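Side-chain contact in probable endonuclease 4 (Thermotoga maritima, PDB 4HNO), which probably cleaves DNA at apurinic or apyrimidinic sites as a metal-dependent endonuclease of base excision repair, leaving a 3'-hydroxyl and a 5'-terminal sugar phosphate: residues H184-G189 / G239-E244. Residues are numbered along the deposited sequence; the frame is centred on the assembly and turned at random.
Sequences HGFDSG and GFIGEE. With MN (manganese (II) ion), chain C.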
loop_
_atom_site.group_PDB
_atom_site.type_symbol
_atom_site.label_atom_id
_atom_site.label_comp_id
_atom_site.label_asym_id
_atom_site.label_seq_id
_atom_site.Cartn_x
_atom_site.Cartn_y
_atom_site.Cartn_z
ATOM N N HIS A 184 -3.636 9.629 2.342
ATOM C CA HIS A 184 -2.763 9.877 3.472
ATOM C C HIS A 184 -1.824 11.049 3.183
ATOM O O HIS A 184 -1.569 11.899 4.045
ATOM C CB HIS A 184 -1.955 8.646 3.828
ATOM C CG HIS A 184 -2.804 7.469 4.206
ATOM N ND1 HIS A 184 -2.299 6.191 4.288
ATOM C CD2 HIS A 184 -4.126 7.348 4.485
ATOM C CE1 HIS A 184 -3.267 5.349 4.622
ATOM N NE2 HIS A 184 -4.393 6.020 4.739
ATOM N N GLY A 185 -1.304 11.087 1.957
ATOM C CA GLY A 185 -0.411 12.157 1.578
ATOM C C GLY A 185 -1.119 13.507 1.551
ATOM O O GLY A 185 -0.592 14.512 2.031
ATOM N N PHE A 186 -2.308 13.544 0.964
ATOM C CA PHE A 186 -3.081 14.790 0.896
ATOM C C PHE A 186 -3.389 15.311 2.303
ATOM O O PHE A 186 -3.259 16.509 2.587
ATOM C CB PHE A 186 -4.362 14.541 0.111
ATOM C CG PHE A 186 -5.028 15.775 -0.426
ATOM C CD1 PHE A 186 -4.417 16.565 -1.387
ATOM C CD2 PHE A 186 -6.297 16.126 -0.000
ATOM C CE1 PHE A 186 -5.070 17.645 -1.928
ATOM C CE2 PHE A 186 -6.938 17.214 -0.550
ATOM C CZ PHE A 186 -6.314 17.966 -1.503
ATOM N N ASP A 187 -3.750 14.394 3.197
ATOM C CA ASP A 187 -3.957 14.719 4.603
ATOM C C ASP A 187 -2.757 15.399 5.222
ATOM O O ASP A 187 -2.910 16.203 6.145
ATOM C CB ASP A 187 -4.141 13.426 5.419
ATOM C CG ASP A 187 -5.554 12.926 5.563
ATOM O OD1 ASP A 187 -6.535 13.684 5.420
ATOM O OD2 ASP A 187 -5.656 11.718 5.912
ATOM N N SER A 188 -1.568 15.063 4.725
ATOM C CA SER A 188 -0.300 15.465 5.285
ATOM C C SER A 188 0.375 16.592 4.500
ATOM O O SER A 188 1.528 16.909 4.753
ATOM C CB SER A 188 0.644 14.267 5.342
ATOM O OG SER A 188 0.054 13.191 6.053
ATOM N N GLY A 189 -0.347 17.187 3.551
ATOM C CA GLY A 189 0.160 18.339 2.840
ATOM C C GLY A 189 0.784 18.077 1.489
ATOM O O GLY A 189 1.297 19.010 0.874
ATOM N N GLY A 239 -14.054 13.609 -3.898
ATOM C CA GLY A 239 -13.468 14.271 -2.748
ATOM C C GLY A 239 -12.665 15.496 -3.107
ATOM O O GLY A 239 -12.824 16.103 -4.166
ATOM N N PHE A 240 -11.798 15.893 -2.189
ATOM C CA PHE A 240 -11.058 17.137 -2.317
ATOM C C PHE A 240 -9.858 17.068 -3.250
ATOM O O PHE A 240 -9.311 18.119 -3.616
ATOM C CB PHE A 240 -10.685 17.711 -0.956
ATOM C CG PHE A 240 -11.856 18.333 -0.231
ATOM C CD1 PHE A 240 -12.581 17.615 0.701
ATOM C CD2 PHE A 240 -12.218 19.637 -0.489
ATOM C CE1 PHE A 240 -13.646 18.188 1.382
ATOM C CE2 PHE A 240 -13.290 20.210 0.173
ATOM C CZ PHE A 240 -13.999 19.490 1.112
ATOM N N ILE A 241 -9.449 15.871 -3.655
ATOM C CA ILE A 241 -8.487 15.775 -4.752
ATOM C C ILE A 241 -9.243 16.000 -6.062
ATOM O O ILE A 241 -8.904 16.890 -6.852
ATOM C CB ILE A 241 -7.694 14.454 -4.711
ATOM C CG1 ILE A 241 -6.901 14.382 -3.399
ATOM C CG2 ILE A 241 -6.793 14.363 -5.932
ATOM C CD1 ILE A 241 -6.216 13.060 -3.147
ATOM N N GLY A 242 -10.303 15.229 -6.263
ATOM C CA GLY A 242 -11.260 15.511 -7.303
ATOM C C GLY A 242 -10.813 15.088 -8.685
ATOM O O GLY A 242 -9.701 14.619 -8.901
ATOM N N GLU A 243 -11.705 15.263 -9.650
ATOM C CA GLU A 243 -11.372 14.915 -11.015
ATOM C C GLU A 243 -10.211 15.758 -11.522
ATOM O O GLU A 243 -9.310 15.249 -12.166
ATOM C CB GLU A 243 -12.576 15.040 -11.949
ATOM C CG GLU A 243 -13.720 14.096 -11.633
ATOM C CD GLU A 243 -14.781 14.084 -12.718
ATOM O OE1 GLU A 243 -14.685 14.907 -13.655
ATOM O OE2 GLU A 243 -15.707 13.252 -12.636
ATOM N N GLU A 244 -10.228 17.052 -11.215
ATOM C CA GLU A 244 -9.181 17.933 -11.704
ATOM C C GLU A 244 -7.833 17.597 -11.070
ATOM O O GLU A 244 -6.802 17.654 -11.728
ATOM C CB GLU A 244 -9.545 19.400 -11.457
ATOM C CG GLU A 244 -10.826 19.831 -12.173
ATOM C CD GLU A 244 -10.986 21.325 -12.331
ATOM O OE1 GLU A 244 -10.162 22.094 -11.798
ATOM O OE2 GLU A 244 -11.947 21.726 -13.016
HETATM MN MN MN C . -6.283 5.320 5.209
#
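Phe186 reaches from the short helix 182-187 to Phe240 and Ile241, which precede the body of helix 242-250, and so joins two parts of the TIM barrel that follow strands 176-181 and 214-222. Its CB points toward 239-244, and with CG anti to the backbone N (chi1 -161°) the ring is placed against Ile241. That CB already lies 4.0 Å from Ile241 CD1. At CG the nearest neighbour becomes Ile241 CG1, at 3.8 Å, and the two ortho carbons, CD1 and CD2, keep almost the same spacing from that methylene. One face of the ring is thus covered at its centre: Ile241 CG1 sits 3.7 Å from the centroid and 7° off the normal, a CH-pi contact. The isoleucine chain runs past the phenylalanine in the opposite direction, carrying its CD1 back toward Phe186 CB. Farther out, CE2 meets Phe240 CB at 3.8 Å, while the Phe240 ring turns off from the contact. The carboxylate of Asp221, on strand 214-222, accepts hydrogen bonds from the backbone N of Ile241 and Gly242. Two residues before Phe186, His184 NE2 binds manganese at 2.1 Å, in a site, also modelled with zinc, that Asp231 and His233 share; its ND1 is hydrogen-bonded to Asn148 O. At the end of the phenyl group, CZ approaches Phe240 O obliquely, at 3.7 Å.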